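Gamma-resorcylate decarboxylase (Polaromonas, PDB 4QRO) probably catalyses the manganese-dependent, non-oxidative decarboxylation of gamma-resorcylate (2,6-dihydroxybenzoate) to resorcinol and carbon dioxide. Local coordinates at residues N2-L7 against I282-D287; R229-N234 against K248-F253; G263-Q268 against D294-W299. All blocks are in the same frame, centred on the assembly; numbering follows the deposited sequence.

Interaction 1 of 3, residues N2-L7 against I282-D287; sequences NGKIAL and ILFSTD. With MN (manganese (II) ion), chain K; 38L (2-nitrobenzene-1,3-diol), chain M.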
loop_
_atom_site.group_PDB
_atom_site.type_symbol
_atom_site.label_atom_id
_atom_site.label_comp_id
_atom_site.label_asym_id
_atom_site.label_seq_id
_atom_site.Cartn_x
_atom_site.Cartn_y
_atom_site.Cartn_z
ATOM N N ASN A 2 17.748 -24.867 12.017
ATOM C CA ASN A 2 16.838 -25.356 13.049
ATOM C C ASN A 2 16.591 -24.296 14.120
ATOM O O ASN A 2 17.354 -23.338 14.267
ATOM C CB ASN A 2 17.395 -26.620 13.727
ATOM C CG ASN A 2 17.315 -27.852 12.844
ATOM O OD1 ASN A 2 16.369 -28.029 12.075
ATOM N ND2 ASN A 2 18.310 -28.725 12.966
ATOM N N GLY A 3 15.512 -24.474 14.869
ATOM C CA GLY A 3 15.215 -23.605 15.984
ATOM C C GLY A 3 14.408 -22.358 15.653
ATOM O O GLY A 3 14.343 -21.453 16.487
ATOM N N LYS A 4 13.778 -22.289 14.473
ATOM C CA LYS A 4 13.028 -21.082 14.121
ATOM C C LYS A 4 11.728 -20.985 14.908
ATOM O O LYS A 4 11.147 -21.994 15.362
ATOM C CB LYS A 4 12.717 -20.976 12.621
ATOM C CG LYS A 4 13.942 -20.759 11.740
ATOM C CD LYS A 4 13.593 -20.600 10.265
ATOM C CE LYS A 4 12.950 -21.836 9.635
ATOM N NZ LYS A 4 13.878 -22.962 9.343
ATOM N N ILE A 5 11.307 -19.746 15.090
ATOM C CA ILE A 5 10.058 -19.446 15.744
ATOM C C ILE A 5 9.179 -18.749 14.704
ATOM O O ILE A 5 9.643 -17.879 13.976
ATOM C CB ILE A 5 10.275 -18.546 16.979
ATOM C CG1 ILE A 5 11.158 -19.259 18.024
ATOM C CG2 ILE A 5 8.935 -18.100 17.549
ATOM C CD1 ILE A 5 11.681 -18.345 19.107
ATOM N N ALA A 6 7.928 -19.174 14.622
ATOM C CA ALA A 6 6.987 -18.676 13.622
ATOM C C ALA A 6 5.741 -18.226 14.348
ATOM O O ALA A 6 5.350 -18.870 15.333
ATOM C CB ALA A 6 6.710 -19.759 12.620
ATOM N N LEU A 7 5.179 -17.078 13.970
ATOM C CA LEU A 7 4.037 -16.505 14.712
ATOM C C LEU A 7 2.852 -15.943 13.928
ATOM O O LEU A 7 2.078 -15.167 14.470
ATOM C CB LEU A 7 4.532 -15.433 15.707
ATOM C CG LEU A 7 5.286 -14.225 15.144
ATOM C CD1 LEU A 7 4.947 -12.975 15.931
ATOM C CD2 LEU A 7 6.793 -14.475 15.127
ATOM N N ILE A 282 12.234 -7.415 12.618
ATOM C CA ILE A 282 11.693 -8.319 11.621
ATOM C C ILE A 282 11.711 -9.759 12.163
ATOM O O ILE A 282 12.708 -10.207 12.705
ATOM C CB ILE A 282 12.453 -8.180 10.287
ATOM C CG1 ILE A 282 12.308 -6.725 9.809
ATOM C CG2 ILE A 282 11.840 -9.087 9.236
ATOM C CD1 ILE A 282 13.135 -6.376 8.591
ATOM N N LEU A 283 10.565 -10.433 12.045
ATOM C CA LEU A 283 10.368 -11.758 12.565
ATOM C C LEU A 283 9.976 -12.736 11.456
ATOM O O LEU A 283 9.121 -12.428 10.639
ATOM C CB LEU A 283 9.247 -11.732 13.610
ATOM C CG LEU A 283 9.256 -10.584 14.641
ATOM C CD1 LEU A 283 8.084 -10.660 15.617
ATOM C CD2 LEU A 283 10.529 -10.601 15.420
ATOM N N PHE A 284 10.571 -13.929 11.476
ATOM C CA PHE A 284 10.148 -15.008 10.599
ATOM C C PHE A 284 8.709 -15.400 10.921
ATOM O O PHE A 284 8.304 -15.391 12.072
ATOM C CB PHE A 284 11.094 -16.214 10.710
ATOM C CG PHE A 284 10.673 -17.406 9.869
ATOM C CD1 PHE A 284 10.806 -17.403 8.493
ATOM C CD2 PHE A 284 10.109 -18.519 10.466
ATOM C CE1 PHE A 284 10.437 -18.509 7.745
ATOM C CE2 PHE A 284 9.725 -19.607 9.731
ATOM C CZ PHE A 284 9.870 -19.603 8.360
ATOM N N SER A 285 7.921 -15.658 9.882
ATOM C CA SER A 285 6.603 -16.290 10.028
ATOM C C SER A 285 6.226 -16.821 8.669
ATOM O O SER A 285 6.853 -16.461 7.678
ATOM C CB SER A 285 5.550 -15.306 10.532
ATOM O OG SER A 285 5.755 -15.042 11.921
ATOM N N THR A 286 5.223 -17.687 8.624
ATOM C CA THR A 286 4.888 -18.390 7.411
ATOM C C THR A 286 3.507 -18.036 6.839
ATOM O O THR A 286 3.373 -17.932 5.619
ATOM C CB THR A 286 4.959 -19.925 7.621
ATOM O OG1 THR A 286 3.891 -20.330 8.471
ATOM C CG2 THR A 286 6.265 -20.346 8.248
ATOM N N ASP A 287 2.495 -17.831 7.708
ATOM C CA ASP A 287 1.079 -17.756 7.307
ATOM C C ASP A 287 0.477 -19.133 6.961
ATOM O O ASP A 287 -0.536 -19.213 6.291
ATOM C CB ASP A 287 0.871 -16.792 6.147
ATOM C CG ASP A 287 -0.455 -16.039 6.229
ATOM O OD1 ASP A 287 -1.292 -16.293 7.149
ATOM O OD2 ASP A 287 -0.645 -15.168 5.353
HETATM MN MN MN K . -2.574 -14.826 8.086
HETATM O OAK 38L M . -2.845 -13.571 6.121
HETATM N NAG 38L M . -3.154 -13.936 5.020
HETATM O OAJ 38L M . -2.661 -13.357 4.053
HETATM C CAA 38L M . -4.062 -15.014 4.872
HETATM C CAF 38L M . -4.425 -15.385 3.581
HETATM O OAH 38L M . -3.510 -15.308 2.575
HETATM C CAE 38L M . -5.718 -15.834 3.313
HETATM C CAD 38L M . -6.643 -15.969 4.343
HETATM C CAC 38L M . -6.237 -15.766 5.659
HETATM C CAB 38L M . -4.940 -15.332 5.929
HETATM O OAI 38L M . -4.543 -15.204 7.233
#

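Interaction 2 of 3, residues R229-N234 against K248-F253; sequences RIDHRN and KIVDYF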
loop_
_atom_site.group_PDB
_atom_site.type_symbol
_atom_site.label_atom_id
_atom_site.label_comp_id
_atom_site.label_asym_id
_atom_site.label_seq_id
_atom_site.Cartn_x
_atom_site.Cartn_y
_atom_site.Cartn_z
ATOM N N ARG A 229 7.431 8.995 2.476
ATOM C CA ARG A 229 6.426 9.906 1.889
ATOM C C ARG A 229 5.271 10.262 2.856
ATOM O O ARG A 229 4.741 11.379 2.826
ATOM C CB ARG A 229 5.911 9.308 0.588
ATOM C CG ARG A 229 4.878 10.149 -0.160
ATOM C CD ARG A 229 4.731 9.593 -1.572
ATOM N NE ARG A 229 3.516 10.010 -2.253
ATOM C CZ ARG A 229 3.268 11.247 -2.675
ATOM N NH1 ARG A 229 4.158 12.234 -2.490
ATOM N NH2 ARG A 229 2.117 11.503 -3.286
ATOM N N ILE A 230 4.873 9.315 3.708
ATOM C CA ILE A 230 3.825 9.573 4.696
ATOM C C ILE A 230 4.119 10.881 5.467
ATOM O O ILE A 230 3.212 11.708 5.623
ATOM C CB ILE A 230 3.619 8.373 5.673
ATOM C CG1 ILE A 230 2.939 7.213 4.935
ATOM C CG2 ILE A 230 2.776 8.770 6.889
ATOM C CD1 ILE A 230 2.908 5.925 5.711
ATOM N N ASP A 231 5.354 11.048 5.961
ATOM C CA ASP A 231 5.732 12.258 6.772
ATOM C C ASP A 231 6.279 13.398 5.911
ATOM O O ASP A 231 6.048 14.570 6.204
ATOM C CB ASP A 231 6.815 11.934 7.792
ATOM C CG ASP A 231 6.324 11.049 8.916
ATOM O OD1 ASP A 231 5.290 11.397 9.531
ATOM O OD2 ASP A 231 6.992 10.017 9.195
ATOM N N HIS A 232 7.033 13.051 4.868
ATOM C CA HIS A 232 7.850 14.038 4.173
ATOM C C HIS A 232 7.249 14.629 2.904
ATOM O O HIS A 232 7.847 15.519 2.309
ATOM C CB HIS A 232 9.230 13.464 3.888
ATOM C CG HIS A 232 10.008 13.154 5.125
ATOM N ND1 HIS A 232 9.948 11.927 5.756
ATOM C CD2 HIS A 232 10.840 13.919 5.870
ATOM C CE1 HIS A 232 10.723 11.942 6.824
ATOM N NE2 HIS A 232 11.285 13.136 6.913
ATOM N N ARG A 233 6.079 14.159 2.478
ATOM C CA ARG A 233 5.396 14.791 1.324
ATOM C C ARG A 233 5.203 16.288 1.559
ATOM O O ARG A 233 4.926 16.738 2.680
ATOM C CB ARG A 233 4.048 14.138 1.003
ATOM C CG ARG A 233 2.892 14.501 1.929
ATOM C CD ARG A 233 3.145 14.148 3.381
ATOM N NE ARG A 233 2.048 14.592 4.245
ATOM C CZ ARG A 233 1.917 15.813 4.740
ATOM N NH1 ARG A 233 2.830 16.763 4.487
ATOM N NH2 ARG A 233 0.876 16.082 5.517
ATOM N N ASN A 234 5.361 17.062 0.477
ATOM C CA ASN A 234 5.222 18.507 0.521
ATOM C C ASN A 234 6.116 19.110 1.614
ATOM O O ASN A 234 5.681 19.966 2.385
ATOM C CB ASN A 234 3.770 18.915 0.761
ATOM C CG ASN A 234 2.775 18.165 -0.107
ATOM O OD1 ASN A 234 1.705 17.773 0.374
ATOM N ND2 ASN A 234 3.094 17.980 -1.359
ATOM N N LYS A 248 6.515 12.390 14.404
ATOM C CA LYS A 248 6.401 11.866 13.026
ATOM C C LYS A 248 5.842 10.449 13.057
ATOM O O LYS A 248 6.095 9.699 14.006
ATOM C CB LYS A 248 7.777 11.858 12.342
ATOM C CG LYS A 248 8.405 13.226 12.114
ATOM C CD LYS A 248 9.876 13.050 11.747
ATOM C CE LYS A 248 10.540 14.362 11.381
ATOM N NZ LYS A 248 10.374 14.637 9.933
ATOM N N ILE A 249 5.068 10.072 12.034
ATOM C CA ILE A 249 4.554 8.706 11.960
ATOM C C ILE A 249 5.735 7.702 12.020
ATOM O O ILE A 249 5.662 6.689 12.715
ATOM C CB ILE A 249 3.692 8.494 10.686
ATOM C CG1 ILE A 249 2.438 9.391 10.695
ATOM C CG2 ILE A 249 3.366 7.019 10.477
ATOM C CD1 ILE A 249 1.551 9.254 11.930
ATOM N N VAL A 250 6.831 8.000 11.324
ATOM C CA VAL A 250 7.973 7.099 11.281
ATOM C C VAL A 250 8.557 6.818 12.678
ATOM O O VAL A 250 9.122 5.744 12.909
ATOM C CB VAL A 250 9.085 7.599 10.321
ATOM C CG1 VAL A 250 9.800 8.829 10.889
ATOM C CG2 VAL A 250 10.100 6.484 10.044
ATOM N N ASP A 251 8.419 7.766 13.599
ATOM C CA ASP A 251 8.892 7.566 14.985
ATOM C C ASP A 251 8.132 6.421 15.664
ATOM O O ASP A 251 8.741 5.550 16.270
ATOM C CB ASP A 251 8.768 8.852 15.826
ATOM C CG ASP A 251 9.711 9.961 15.357
ATOM O OD1 ASP A 251 10.835 9.659 14.945
ATOM O OD2 ASP A 251 9.310 11.134 15.375
ATOM N N TYR A 252 6.814 6.391 15.517
ATOM C CA TYR A 252 5.987 5.323 16.134
ATOM C C TYR A 252 6.177 3.986 15.435
ATOM O O TYR A 252 6.237 2.937 16.061
ATOM C CB TYR A 252 4.504 5.732 16.140
ATOM C CG TYR A 252 4.292 7.092 16.798
ATOM C CD1 TYR A 252 4.565 7.278 18.153
ATOM C CD2 TYR A 252 3.870 8.182 16.061
ATOM C CE1 TYR A 252 4.383 8.503 18.760
ATOM C CE2 TYR A 252 3.700 9.419 16.646
ATOM C CZ TYR A 252 3.949 9.575 17.999
ATOM O OH TYR A 252 3.790 10.815 18.575
ATOM N N PHE A 253 6.337 4.030 14.126
ATOM C CA PHE A 253 6.653 2.829 13.368
ATOM C C PHE A 253 7.955 2.204 13.857
ATOM O O PHE A 253 8.045 0.974 14.099
ATOM C CB PHE A 253 6.745 3.200 11.871
ATOM C CG PHE A 253 6.793 2.018 10.942
ATOM C CD1 PHE A 253 5.788 1.062 10.957
ATOM C CD2 PHE A 253 7.834 1.888 10.002
ATOM C CE1 PHE A 253 5.833 -0.030 10.084
ATOM C CE2 PHE A 253 7.872 0.803 9.138
ATOM C CZ PHE A 253 6.873 -0.154 9.172
#

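Interaction 3 of 3, residues G263-Q268 against D294-W299; sequences GNFRTQ and DHAADW. With ACT (acetate ion), chain L.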
loop_
_atom_site.group_PDB
_atom_site.type_symbol
_atom_site.label_atom_id
_atom_site.label_comp_id
_atom_site.label_asym_id
_atom_site.label_seq_id
_atom_site.Cartn_x
_atom_site.Cartn_y
_atom_site.Cartn_z
ATOM N N GLY A 263 3.806 -14.675 4.278
ATOM C CA GLY A 263 3.213 -14.527 2.966
ATOM C C GLY A 263 3.893 -13.502 2.084
ATOM O O GLY A 263 3.279 -12.992 1.161
ATOM N N ASN A 264 5.158 -13.195 2.343
ATOM C CA ASN A 264 5.849 -12.173 1.526
ATOM C C ASN A 264 7.336 -12.547 1.369
ATOM O O ASN A 264 8.267 -11.888 1.865
ATOM C CB ASN A 264 5.592 -10.769 2.093
ATOM C CG ASN A 264 5.588 -9.673 1.002
ATOM O OD1 ASN A 264 6.091 -9.875 -0.114
ATOM N ND2 ASN A 264 5.040 -8.516 1.335
ATOM N N PHE A 265 7.526 -13.678 0.688
ATOM C CA PHE A 265 8.821 -14.353 0.587
ATOM C C PHE A 265 9.607 -13.770 -0.590
ATOM O O PHE A 265 9.833 -14.452 -1.616
ATOM C CB PHE A 265 8.604 -15.842 0.400
ATOM C CG PHE A 265 7.579 -16.438 1.352
ATOM C CD1 PHE A 265 7.596 -16.118 2.710
ATOM C CD2 PHE A 265 6.598 -17.304 0.878
ATOM C CE1 PHE A 265 6.659 -16.653 3.578
ATOM C CE2 PHE A 265 5.653 -17.856 1.748
ATOM C CZ PHE A 265 5.679 -17.527 3.087
ATOM N N ARG A 266 10.003 -12.515 -0.395
ATOM C CA ARG A 266 10.589 -11.687 -1.447
ATOM C C ARG A 266 11.788 -10.935 -0.859
ATOM O O ARG A 266 11.651 -10.068 0.042
ATOM C CB ARG A 266 9.542 -10.726 -1.992
ATOM C CG ARG A 266 10.011 -9.920 -3.211
ATOM C CD ARG A 266 10.434 -10.820 -4.346
ATOM N NE ARG A 266 10.551 -10.111 -5.624
ATOM C CZ ARG A 266 10.761 -10.712 -6.785
ATOM N NH1 ARG A 266 10.901 -12.033 -6.814
ATOM N NH2 ARG A 266 10.850 -9.990 -7.926
ATOM N N THR A 267 12.970 -11.285 -1.349
ATOM C CA THR A 267 14.210 -10.757 -0.823
ATOM C C THR A 267 14.295 -9.243 -0.980
ATOM O O THR A 267 14.667 -8.550 -0.034
ATOM C CB THR A 267 15.413 -11.466 -1.469
ATOM O OG1 THR A 267 15.401 -12.838 -1.071
ATOM C CG2 THR A 267 16.732 -10.847 -1.063
ATOM N N GLN A 268 13.945 -8.717 -2.154
ATOM C CA GLN A 268 13.972 -7.241 -2.317
ATOM C C GLN A 268 13.151 -6.525 -1.240
ATOM O O GLN A 268 13.552 -5.482 -0.713
ATOM C CB GLN A 268 13.454 -6.836 -3.702
ATOM C CG GLN A 268 14.339 -7.256 -4.852
ATOM C CD GLN A 268 13.937 -8.568 -5.482
ATOM O OE1 GLN A 268 13.621 -9.552 -4.793
ATOM N NE2 GLN A 268 13.996 -8.614 -6.804
ATOM N N ASP A 294 7.079 -25.175 3.688
ATOM C CA ASP A 294 8.335 -25.383 2.940
ATOM C C ASP A 294 8.713 -24.171 2.070
ATOM O O ASP A 294 9.898 -23.810 1.990
ATOM C CB ASP A 294 8.373 -26.717 2.150
ATOM C CG ASP A 294 7.321 -26.817 1.038
ATOM O OD1 ASP A 294 6.430 -25.956 0.924
ATOM O OD2 ASP A 294 7.389 -27.811 0.276
ATOM N N HIS A 295 7.716 -23.535 1.465
ATOM C CA HIS A 295 7.912 -22.248 0.729
ATOM C C HIS A 295 8.533 -21.152 1.615
ATOM O O HIS A 295 9.540 -20.556 1.255
ATOM C CB HIS A 295 6.601 -21.716 0.148
ATOM C CG HIS A 295 6.040 -22.552 -0.969
ATOM N ND1 HIS A 295 4.852 -22.241 -1.603
ATOM C CD2 HIS A 295 6.485 -23.701 -1.542
ATOM C CE1 HIS A 295 4.614 -23.139 -2.548
ATOM N NE2 HIS A 295 5.579 -24.044 -2.518
ATOM N N ALA A 296 7.943 -20.913 2.780
ATOM C CA ALA A 296 8.446 -19.900 3.715
ATOM C C ALA A 296 9.882 -20.209 4.131
ATOM O O ALA A 296 10.772 -19.366 4.027
ATOM C CB ALA A 296 7.555 -19.820 4.928
ATOM N N ALA A 297 10.105 -21.426 4.601
ATOM C CA ALA A 297 11.380 -21.806 5.178
ATOM C C ALA A 297 12.520 -21.864 4.175
ATOM O O ALA A 297 13.644 -21.456 4.480
ATOM C CB ALA A 297 11.243 -23.142 5.890
ATOM N N ASP A 298 12.266 -22.450 3.013
ATOM C CA ASP A 298 13.283 -22.518 1.940
ATOM C C ASP A 298 13.711 -21.118 1.446
ATOM O O ASP A 298 14.894 -20.868 1.173
ATOM C CB ASP A 298 12.727 -23.327 0.761
ATOM C CG ASP A 298 12.640 -24.824 1.071
ATOM O OD1 ASP A 298 13.237 -25.275 2.080
ATOM O OD2 ASP A 298 11.991 -25.544 0.297
ATOM N N TRP A 299 12.742 -20.227 1.290
ATOM C CA TRP A 299 13.059 -18.844 0.946
ATOM C C TRP A 299 13.923 -18.208 2.031
ATOM O O TRP A 299 14.989 -17.665 1.736
ATOM C CB TRP A 299 11.807 -18.001 0.709
ATOM C CG TRP A 299 12.154 -16.533 0.738
ATOM C CD1 TRP A 299 12.755 -15.807 -0.262
ATOM C CD2 TRP A 299 11.964 -15.633 1.826
ATOM N NE1 TRP A 299 12.944 -14.525 0.138
ATOM C CE2 TRP A 299 12.497 -14.395 1.436
ATOM C CE3 TRP A 299 11.413 -15.762 3.115
ATOM C CZ2 TRP A 299 12.439 -13.269 2.260
ATOM C CZ3 TRP A 299 11.353 -14.660 3.929
ATOM C CH2 TRP A 299 11.877 -13.418 3.509
HETATM C C ACT L . 4.539 -27.927 3.244
HETATM O O ACT L . 4.506 -26.778 3.701
HETATM O OXT ACT L . 5.640 -28.480 3.037
HETATM C CH3 ACT L . 3.243 -28.633 2.950
HETATM O O HOH W 1 13.113 -13.585 -3.086
#

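Interaction 1 of 3, residues N2-L7 against I282-D287
The chi1 of F284 (177°) swings its ring away from its own N and against the aliphatic chain of K4, while S285, whose OG stands beside its own backbone N (chi1 -74°), offers its hydroxyl to the backbone of L7. Lysine suits the first place because its methylenes are apolar: CD sits over one face of the F284 ring, 4.1 Å from the centroid. The ammonium NZ travels on past the ring to the carbonyls of M1 and H50, so any cation-pi attraction is weak. I5 O comes to the rim of the same ring, in its plane, 3.6 Å from F284 CD2, and the small A6 leaves room for the ring beside its CB.

The hydroxyl of S285 does double duty. L7 N donates to S285 OG at 2.9 Å, and S285 OG donates in turn to F284 O at 2.6 Å, so both buried backbone groups are satisfied by one short side chain. Around it L7 folds its isobutyl group, CG lying 3.4 Å from S285 OG, before CD1 meets L283 CD1 at 3.9 Å.

Over the short touching parts, residues 4-7 and 283-286, the backbones run 81° apart. Here the serine supplies the hydrogen bond, and F284 and L283 the packing, across the seam between the first and last strands of an amidohydrolase (beta/alpha)8 barrel. Just beyond, D287 OD1 binds manganese at 2.2 Å, together with E8, H10, H164 and the inhibitor. K4 and A6 pair with strand 52-59, I5 packs on helix 307-321, and F284 reaches A296 and F300 of helix 293-302.

Interaction 2 of 3, residues R229-N234 against K248-F253
I230 makes the apolar part of this contact, setting its CG2 methyl 3.9 Å from CG1 of I249; two branched side chains crossing at about a right angle fill the space between the helices, with L198 of helix 188-202 touching both. One residue on, D231 carries the polar part. Its carboxylate faces the first turn of helix 249-256, and each oxygen takes one backbone N-H: I249 N gives to D231 OD1 at 2.8 Å, on the syn side and 16° out of the carboxylate plane, and V250 N gives to D231 OD2 at 2.9 Å through the syn lone pair. Were this residue an alanine, the N-H groups of I249 and V250 would probably lose these acceptors and the tie between the two helices would weaken. This is a side chain from a separate helix serving the N-H groups at a helix start, where an aspartate's negative charge is also likely to be stabilised by the helix dipole. K248 holds the N-cap position, and its own N donates to D251 OD2, three residues on, at 3.2 Å. H232 follows, its ring stacked on W228 and its ND1 bonded to W228 O, with the tip of K248 approaching crosswise, NZ 3.5 Å from H232 NE2. After the helix ends, R233 and N234 turn to the second subunit, where N234, like R229, hydrogen-bonds the inhibitor bound in that subunit's active site.

Interaction 3 of 3, residues G263-Q268 against D294-W299
W299 reaches from its helix onto the backbone around F265, and its indole can be followed outward atom by atom. CB starts beside F265 CB, and CG comes closer, 3.6 Å from that same F265 CB. A chi1 of 164° carries the flat ring away from the backbone N of W299 and against the loop. F265 O stands over the indole face, 3.5 Å from CD1; on the other limb CE3 touches F265 CD1, and F265 CA stands over the middle of the six-membered ring, 3.8 Å from its centroid. CE2 and CZ2 lie against R266 N, and CH2 ends 4.3 Å from N264 O. What the indole supports is an inverse gamma turn centred on F265, closed by a weak bond from R266 N to N264 O. A broad aromatic suits a place where the backbone of N264 to R266 lies across one face. At the edge, W299 NE1 lies 3.2 Å from T267 OG1, whose hydroxyl bonds T303; NE1 gives a weak hydrogen bond to a water that accepts from T267 N at 2.9 Å. The F265 ring, tilted 37° to the indole, turns back to the helix: A296 CA sits over its face, 3.8 Å from the centroid, and A296 CB touches CZ at 3.5 Å, an approach that the small alanine permits. R266, whose CB points away from the helix, forms a salt bridge with E276 of the second subunit.

From the N terminus, strand 4-11 pairs with strand 52-59 and meets residues 282-287 only late in the chain, so interaction 1 closes a loop of 274 residues and brings together the first and last strands of the barrel. Interaction 2 is nested inside that loop and closes a short one of 13 residues between helices 223-232 and 249-256; its centre lies 28 Å from that of interaction 1, without touching it. Interaction 3 then opens after interaction 2 has closed and crosses interaction 1: residues 263-268 come before strand 282-283, and helix 293-302 comes after it. These two meet where T286 O approaches F265 CZ at 3.4 Å. Interactions 2 and 3 both border the second subunit.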